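DyP2 (Amycolatopsis sp. ATCC 39116, PDB 4G2C) is a haem-containing, manganese-binding dye-decolourising peroxidase from a lignin-reactive bacterium that probably oxidises dyes and other aromatic substrates with hydrogen peroxide. Local coordinates at residues A[137-151]-A[474-486]. Residues are numbered along the deposited sequence; the frame is centred on the assembly and turned at random.
With ACT (acetate ion), chain B; ACT (acetate ion), chain M.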
ATOM      1  N   PHE A 137       0.515  16.682  -3.155  1.00 26.86           N
ATOM      2  CA  PHE A 137       1.848  16.558  -3.721  1.00 25.31           C
ATOM      3  C   PHE A 137       2.610  17.867  -3.625  1.00 25.60           C
ATOM      4  O   PHE A 137       3.750  17.887  -3.160  1.00 22.97           O
ATOM      5  CB  PHE A 137       1.773  16.112  -5.180  1.00 24.65           C
ATOM      6  CG  PHE A 137       3.092  16.188  -5.909  1.00 23.46           C
ATOM      7  CD1 PHE A 137       4.099  15.273  -5.649  1.00 23.20           C
ATOM      8  CD2 PHE A 137       3.312  17.159  -6.862  1.00 20.84           C
ATOM      9  CE1 PHE A 137       5.289  15.327  -6.335  1.00 25.95           C
ATOM     10  CE2 PHE A 137       4.502  17.226  -7.541  1.00 23.79           C
ATOM     11  CZ  PHE A 137       5.498  16.314  -7.282  1.00 24.25           C
ATOM     12  N   THR A 138       1.985  18.959  -4.056  1.00 25.22           N
ATOM     13  CA  THR A 138       2.687  20.240  -4.082  1.00 27.54           C
ATOM     14  C   THR A 138       3.109  20.683  -2.672  1.00 30.18           C
ATOM     15  O   THR A 138       4.241  21.144  -2.468  1.00 26.69           O
ATOM     16  CB  THR A 138       1.896  21.381  -4.821  1.00 23.39           C
ATOM     17  OG1 THR A 138       0.847  21.875  -4.001  1.00 34.92           O
ATOM     18  CG2 THR A 138       1.311  20.908  -6.120  1.00 28.50           C
ATOM     19  N   ALA A 139       2.201  20.532  -1.709  1.00 26.25           N
ATOM     20  CA  ALA A 139       2.447  20.970  -0.338  1.00 28.64           C
ATOM     21  C   ALA A 139       3.454  20.081   0.378  1.00 28.93           C
ATOM     22  O   ALA A 139       4.196  20.551   1.234  1.00 28.78           O
ATOM     23  CB  ALA A 139       1.138  21.020   0.447  1.00 27.73           C
ATOM     24  N   GLY A 140       3.459  18.789   0.038  1.00 28.68           N
ATOM     25  CA  GLY A 140       4.376  17.842   0.647  1.00 21.89           C
ATOM     26  C   GLY A 140       3.777  17.173   1.872  1.00 24.64           C
ATOM     27  O   GLY A 140       2.881  17.718   2.513  1.00 24.71           O
ATOM     28  N   ALA A 141       4.272  15.982   2.199  1.00 23.48           N
ATOM     29  CA  ALA A 141       3.758  15.235   3.336  1.00 22.20           C
ATOM     30  C   ALA A 141       3.957  15.951   4.683  1.00 23.72           C
ATOM     31  O   ALA A 141       3.156  15.779   5.598  1.00 22.44           O
ATOM     32  CB  ALA A 141       4.361  13.828   3.373  1.00 21.98           C
ATOM     33  N   LYS A 142       5.021  16.740   4.823  1.00 24.67           N
ATOM     34  CA  LYS A 142       5.205  17.462   6.086  1.00 23.47           C
ATOM     35  C   LYS A 142       4.016  18.384   6.360  1.00 27.63           C
ATOM     36  O   LYS A 142       3.670  18.620   7.517  1.00 30.08           O
ATOM     37  CB  LYS A 142       6.488  18.275   6.096  1.00 22.76           C
ATOM     38  CG  LYS A 142       7.751  17.457   6.011  1.00 24.71           C
ATOM     39  CD  LYS A 142       8.959  18.369   5.851  1.00 23.26           C
ATOM     40  CE  LYS A 142      10.239  17.556   5.867  1.00 27.66           C
ATOM     41  NZ  LYS A 142      10.598  17.091   4.498  1.00 30.49           N
ATOM     42  N   ALA A 143       3.391  18.896   5.299  1.00 24.11           N
ATOM     43  CA  ALA A 143       2.251  19.809   5.437  1.00 24.38           C
ATOM     44  C   ALA A 143       0.945  19.080   5.699  1.00 26.82           C
ATOM     45  O   ALA A 143      -0.051  19.699   6.048  1.00 24.31           O
ATOM     46  CB  ALA A 143       2.102  20.672   4.188  1.00 27.95           C
ATOM     47  N   ALA A 144       0.953  17.763   5.508  1.00 27.60           N
ATOM     48  CA  ALA A 144      -0.243  16.949   5.668  1.00 25.28           C
ATOM     49  C   ALA A 144      -0.424  16.506   7.125  1.00 27.34           C
ATOM     50  O   ALA A 144      -1.429  15.918   7.484  1.00 23.83           O
ATOM     51  CB  ALA A 144      -0.147  15.743   4.757  1.00 24.64           C
ATOM     52  N   VAL A 145       0.568  16.794   7.958  1.00 29.27           N
ATOM     53  CA  VAL A 145       0.604  16.274   9.316  1.00 26.86           C
ATOM     54  C   VAL A 145      -0.670  16.547  10.127  1.00 29.07           C
ATOM     55  O   VAL A 145      -1.202  15.659  10.807  1.00 23.98           O
ATOM     56  CB  VAL A 145       1.838  16.804  10.075  1.00 30.22           C
ATOM     57  CG1 VAL A 145       1.614  16.730  11.571  1.00 32.96           C
ATOM     58  CG2 VAL A 145       3.076  16.017   9.670  1.00 27.53           C
ATOM     59  N   GLU A 146      -1.167  17.770  10.056  1.00 32.51           N
ATOM     60  CA  GLU A 146      -2.358  18.110  10.815  1.00 31.70           C
ATOM     61  C   GLU A 146      -3.583  17.319  10.361  1.00 28.38           C
ATOM     62  O   GLU A 146      -4.278  16.728  11.184  1.00 28.48           O
ATOM     63  CB  GLU A 146      -2.637  19.610  10.750  1.00 35.65           C
ATOM     64  CG  GLU A 146      -2.926  20.210  12.103  1.00 41.97           C
ATOM     65  CD  GLU A 146      -3.440  21.637  12.005  1.00 61.22           C
ATOM     66  OE1 GLU A 146      -2.620  22.555  11.756  1.00 55.08           O
ATOM     67  OE2 GLU A 146      -4.669  21.833  12.181  1.00 66.04           O
ATOM     68  N   LYS A 147      -3.858  17.290   9.061  1.00 24.54           N
ATOM     69  CA  LYS A 147      -5.112  16.675   8.626  1.00 27.07           C
ATOM     70  C   LYS A 147      -5.132  15.141   8.790  1.00 26.92           C
ATOM     71  O   LYS A 147      -6.205  14.536   8.890  1.00 23.34           O
ATOM     72  CB  LYS A 147      -5.461  17.090   7.198  1.00 27.58           C
ATOM     73  CG  LYS A 147      -4.631  16.405   6.130  1.00 31.17           C
ATOM     74  CD  LYS A 147      -4.993  16.924   4.743  1.00 29.82           C
ATOM     75  CE  LYS A 147      -4.112  16.299   3.684  1.00 28.99           C
ATOM     76  NZ  LYS A 147      -4.358  16.879   2.326  1.00 33.75           N
ATOM     77  N   LEU A 148      -3.952  14.528   8.848  1.00 22.17           N
ATOM     78  CA  LEU A 148      -3.838  13.075   8.993  1.00 23.03           C
ATOM     79  C   LEU A 148      -3.694  12.659  10.455  1.00 25.69           C
ATOM     80  O   LEU A 148      -3.706  11.460  10.780  1.00 23.14           O
ATOM     81  CB  LEU A 148      -2.634  12.552   8.202  1.00 23.37           C
ATOM     82  CG  LEU A 148      -2.647  12.868   6.704  1.00 27.65           C
ATOM     83  CD1 LEU A 148      -1.356  12.400   6.032  1.00 28.65           C
ATOM     84  CD2 LEU A 148      -3.873  12.251   6.038  1.00 25.67           C
ATOM     85  N   ALA A 149      -3.568  13.660  11.324  1.00 22.44           N
ATOM     86  CA  ALA A 149      -3.255  13.454  12.734  1.00 23.77           C
ATOM     87  C   ALA A 149      -1.943  12.700  12.912  1.00 22.12           C
ATOM     88  O   ALA A 149      -1.813  11.881  13.815  1.00 26.36           O
ATOM     89  CB  ALA A 149      -4.426  12.738  13.475  1.00 20.30           C
ATOM     90  N   ASP A 150      -0.983  12.963  12.030  1.00 25.95           N
ATOM     91  CA  ASP A 150       0.361  12.391  12.134  1.00 27.04           C
ATOM     92  C   ASP A 150       1.146  12.985  13.304  1.00 28.28           C
ATOM     93  O   ASP A 150       0.878  14.098  13.758  1.00 28.03           O
ATOM     94  CB  ASP A 150       1.165  12.664  10.855  1.00 24.37           C
ATOM     95  CG  ASP A 150       0.902  11.645   9.755  1.00 28.47           C
ATOM     96  OD1 ASP A 150       0.403  10.520  10.048  1.00 29.00           O
ATOM     97  OD2 ASP A 150       1.205  11.971   8.590  1.00 24.67           O
ATOM     98  N   PRO A 151       2.132  12.244  13.798  1.00 25.26           N
ATOM     99  CA  PRO A 151       3.040  12.914  14.725  1.00 26.59           C
ATOM    100  C   PRO A 151       3.696  14.111  14.031  1.00 32.43           C
ATOM    101  O   PRO A 151       3.931  14.058  12.816  1.00 27.62           O
ATOM    102  CB  PRO A 151       4.078  11.832  15.055  1.00 25.13           C
ATOM    103  CG  PRO A 151       3.717  10.624  14.180  1.00 24.71           C
ATOM    104  CD  PRO A 151       2.311  10.786  13.767  1.00 27.04           C
ATOM    105  N   VAL A 474       0.843   1.153  15.713  1.00 26.49           N
ATOM    106  CA  VAL A 474       1.521   1.570  14.494  1.00 23.57           C
ATOM    107  C   VAL A 474       1.925   3.036  14.591  1.00 24.12           C
ATOM    108  O   VAL A 474       1.099   3.903  14.899  1.00 26.31           O
ATOM    109  CB  VAL A 474       0.642   1.327  13.254  1.00 26.62           C
ATOM    110  CG1 VAL A 474       1.218   2.042  12.026  1.00 21.63           C
ATOM    111  CG2 VAL A 474       0.470  -0.190  13.012  1.00 23.29           C
ATOM    112  N   THR A 475       3.200   3.311  14.345  1.00 21.75           N
ATOM    113  CA  THR A 475       3.705   4.676  14.456  1.00 23.50           C
ATOM    114  C   THR A 475       4.331   5.185  13.167  1.00 25.01           C
ATOM    115  O   THR A 475       5.264   4.581  12.634  1.00 25.77           O
ATOM    116  CB  THR A 475       4.757   4.806  15.591  1.00 25.08           C
ATOM    117  OG1 THR A 475       4.239   4.235  16.798  1.00 26.03           O
ATOM    118  CG2 THR A 475       5.113   6.273  15.840  1.00 23.06           C
ATOM    119  N   MET A 476       3.822   6.313  12.684  1.00 27.90           N
ATOM    120  CA  MET A 476       4.362   6.972  11.494  1.00 26.01           C
ATOM    121  C   MET A 476       5.717   7.601  11.830  1.00 28.06           C
ATOM    122  O   MET A 476       5.799   8.482  12.695  1.00 21.89           O
ATOM    123  CB  MET A 476       3.368   8.040  11.008  1.00 25.53           C
ATOM    124  CG  MET A 476       3.931   9.138  10.108  1.00 24.28           C
ATOM    125  SD  MET A 476       4.535   8.473   8.558  1.00 28.69           S
ATOM    126  CE  MET A 476       4.731   9.980   7.606  1.00 25.07           C
ATOM    127  N   LYS A 477       6.770   7.151  11.145  1.00 28.24           N
ATOM    128  CA  LYS A 477       8.141   7.579  11.455  1.00 30.07           C
ATOM    129  C   LYS A 477       8.670   8.629  10.485  1.00 29.22           C
ATOM    130  O   LYS A 477       9.787   9.120  10.643  1.00 28.01           O
ATOM    131  CB  LYS A 477       9.101   6.382  11.445  1.00 25.82           C
ATOM    132  CG  LYS A 477       8.728   5.273  12.398  1.00 27.20           C
ATOM    133  CD  LYS A 477       8.689   5.765  13.838  1.00 26.98           C
ATOM    134  CE  LYS A 477      10.086   6.023  14.378  1.00 33.83           C
ATOM    135  NZ  LYS A 477      10.039   6.260  15.854  1.00 39.17           N
ATOM    136  N   GLY A 478       7.878   8.949   9.467  1.00 27.84           N
ATOM    137  CA  GLY A 478       8.288   9.900   8.451  1.00 21.65           C
ATOM    138  C   GLY A 478       7.950   9.380   7.063  1.00 26.10           C
ATOM    139  O   GLY A 478       7.837   8.170   6.847  1.00 22.82           O
ATOM    140  N   GLY A 479       7.802  10.294   6.110  1.00 28.56           N
ATOM    141  CA  GLY A 479       7.419   9.920   4.761  1.00 27.19           C
ATOM    142  C   GLY A 479       7.372  11.129   3.864  1.00 26.74           C
ATOM    143  O   GLY A 479       7.627  12.242   4.334  1.00 22.33           O
ATOM    144  N   GLU A 480       7.059  10.922   2.581  1.00 23.00           N
ATOM    145  CA  GLU A 480       6.965  12.037   1.624  1.00 23.57           C
ATOM    146  C   GLU A 480       6.122  11.667   0.408  1.00 23.47           C
ATOM    147  O   GLU A 480       5.870  10.481   0.156  1.00 21.41           O
ATOM    148  CB  GLU A 480       8.377  12.499   1.199  1.00 24.06           C
ATOM    149  CG  GLU A 480       8.419  13.679   0.227  1.00 24.10           C
ATOM    150  CD  GLU A 480       7.680  14.925   0.731  1.00 25.31           C
ATOM    151  OE1 GLU A 480       8.304  15.777   1.401  1.00 24.96           O
ATOM    152  OE2 GLU A 480       6.477  15.067   0.437  1.00 26.63           O
ATOM    153  N   TYR A 481       5.684  12.677  -0.344  1.00 20.75           N
ATOM    154  CA  TYR A 481       4.935  12.440  -1.580  1.00 21.65           C
ATOM    155  C   TYR A 481       5.798  12.687  -2.808  1.00 24.81           C
ATOM    156  O   TYR A 481       6.560  13.652  -2.852  1.00 23.48           O
ATOM    157  CB  TYR A 481       3.709  13.349  -1.681  1.00 20.17           C
ATOM    158  CG  TYR A 481       2.673  13.182  -0.610  1.00 19.75           C
ATOM    159  CD1 TYR A 481       2.293  11.921  -0.169  1.00 18.51           C
ATOM    160  CD2 TYR A 481       2.069  14.299  -0.029  1.00 19.34           C
ATOM    161  CE1 TYR A 481       1.321  11.770   0.818  1.00 24.26           C
ATOM    162  CE2 TYR A 481       1.103  14.165   0.955  1.00 19.71           C
ATOM    163  CZ  TYR A 481       0.729  12.896   1.382  1.00 22.56           C
ATOM    164  OH  TYR A 481      -0.236  12.751   2.362  1.00 18.99           O
ATOM    165  N   PHE A 482       5.640  11.828  -3.812  1.00 25.06           N
ATOM    166  CA  PHE A 482       6.438  11.879  -5.036  1.00 21.62           C
ATOM    167  C   PHE A 482       5.553  11.692  -6.289  1.00 22.61           C
ATOM    168  O   PHE A 482       4.365  11.416  -6.201  1.00 24.70           O
ATOM    169  CB  PHE A 482       7.473  10.752  -5.041  1.00 23.66           C
ATOM    170  CG  PHE A 482       8.439  10.760  -3.866  1.00 24.66           C
ATOM    171  CD1 PHE A 482       8.081  10.206  -2.643  1.00 24.05           C
ATOM    172  CD2 PHE A 482       9.725  11.253  -4.015  1.00 22.82           C
ATOM    173  CE1 PHE A 482       8.975  10.179  -1.581  1.00 24.95           C
ATOM    174  CE2 PHE A 482      10.618  11.230  -2.962  1.00 22.77           C
ATOM    175  CZ  PHE A 482      10.248  10.694  -1.744  1.00 22.32           C
ATOM    176  N   PHE A 483       6.160  11.806  -7.456  1.00 24.48           N
ATOM    177  CA  PHE A 483       5.499  11.478  -8.695  1.00 21.67           C
ATOM    178  C   PHE A 483       6.472  10.592  -9.465  1.00 23.43           C
ATOM    179  O   PHE A 483       7.635  10.965  -9.638  1.00 25.59           O
ATOM    180  CB  PHE A 483       5.207  12.771  -9.467  1.00 21.88           C
ATOM    181  CG  PHE A 483       4.417  12.573 -10.729  1.00 23.63           C
ATOM    182  CD1 PHE A 483       3.060  12.287 -10.678  1.00 22.77           C
ATOM    183  CD2 PHE A 483       5.022  12.703 -11.964  1.00 20.75           C
ATOM    184  CE1 PHE A 483       2.320  12.110 -11.850  1.00 22.60           C
ATOM    185  CE2 PHE A 483       4.291  12.540 -13.139  1.00 24.27           C
ATOM    186  CZ  PHE A 483       2.937  12.241 -13.082  1.00 23.75           C
ATOM    187  N   MET A 484       6.036   9.414  -9.902  1.00 18.93           N
ATOM    188  CA  MET A 484       6.848   8.667 -10.858  1.00 23.41           C
ATOM    189  C   MET A 484       6.492   9.150 -12.260  1.00 22.07           C
ATOM    190  O   MET A 484       5.400   8.898 -12.755  1.00 24.26           O
ATOM    191  CB  MET A 484       6.664   7.146 -10.770  1.00 20.42           C
ATOM    192  CG  MET A 484       6.362   6.564  -9.404  1.00 31.34           C
ATOM    193  SD  MET A 484       7.503   6.836  -8.030  1.00 26.82           S
ATOM    194  CE  MET A 484       7.045   8.485  -7.539  1.00 30.32           C
ATOM    195  N   PRO A 485       7.410   9.875 -12.896  1.00 26.40           N
ATOM    196  CA  PRO A 485       7.162  10.405 -14.239  1.00 24.27           C
ATOM    197  C   PRO A 485       7.371   9.356 -15.310  1.00 23.82           C
ATOM    198  O   PRO A 485       7.858   8.258 -15.038  1.00 26.15           O
ATOM    199  CB  PRO A 485       8.215  11.507 -14.374  1.00 26.27           C
ATOM    200  CG  PRO A 485       9.314  11.070 -13.476  1.00 27.06           C
ATOM    201  CD  PRO A 485       8.675  10.372 -12.325  1.00 27.30           C
ATOM    202  N   SER A 486       6.982   9.697 -16.532  1.00 25.51           N
ATOM    203  CA  SER A 486       7.124   8.796 -17.657  1.00 24.13           C
ATOM    204  C   SER A 486       8.593   8.634 -18.017  1.00 26.63           C
ATOM    205  O   SER A 486       9.418   9.518 -17.733  1.00 25.59           O
ATOM    206  CB  SER A 486       6.356   9.345 -18.854  1.00 24.16           C
ATOM    207  OG  SER A 486       6.954  10.553 -19.293  1.00 29.65           O
TER
HETATM  208  C   ACT B 525      -1.034  18.362   2.312  1.00 35.73           C
HETATM  209  O   ACT B 525       0.015  17.928   1.730  1.00 29.46           O
HETATM  210  OXT ACT B 525      -1.989  17.557   2.447  1.00 33.28           O
HETATM  211  CH3 ACT B 525      -1.175  19.777   2.820  1.00 36.11           C
HETATM  212  C   ACT M 511      -8.291  15.060   2.390  1.00 40.63           C
HETATM  213  O   ACT M 511      -7.237  15.687   2.696  1.00 37.86           O
HETATM  214  OXT ACT M 511      -9.390  15.644   2.558  1.00 49.42           O
HETATM  215  CH3 ACT M 511      -8.265  13.682   1.826  1.00 28.18           C
HETATM  216  O   HOH W   1       6.361  16.365  -3.126  1.00 23.59           O
HETATM  217  O   HOH W   2       7.265  17.508   2.946  1.00 23.03           O
HETATM  218  O   HOH W   3       9.926  14.196   4.453  1.00 33.04           O
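The ring of Tyr481 packs against Ala141, whose CB sits over the centre of one face, 4.0 Å above the plane, in a CH-pi contact. The hydroxyl end reaches on toward Ala144 and Leu148, where Tyr481 OH comes 3.8 Å from Ala144 CB and also meets Leu148 CD1; Phe416 of helix 416-424 adds to this packing. Beside the ring, Glu480 reaches back to the chain between the two short helices. With Glu480 CG trans to its own N (chi1 -179°) and a bend at chi2 (56°), the carboxylate folds back so that OE2 accepts a nearly straight hydrogen bond from Ala141 N at 3.0 Å. This donor approaches on the syn side, 33° out of the carboxylate plane, whereas Tyr481 N takes the anti lone pair of the same oxygen. OE1 accepts a hydrogen bond from a water that itself accepts one from Lys142 N. Lys142 NZ, hydrogen-bonded to Gln162 O, is 4.1 Å from Glu480 OE1, too far for a salt bridge, and is linked to Gly479 O through a water. Toward the haem end of strand 474-484, Pro151 CG rests 3.3 Å from Met476 O, and Asp150, held by Arg274 and Gln446, lies against Met476 CG. At the other end, Phe137 CE1 meets the backbone at Phe482 C (3.6 Å) and also touches Phe483 CB. In this largely buried interface of mixed character, two backbone N-H groups gripping one oxygen would probably stabilise Glu480 as a carboxylate.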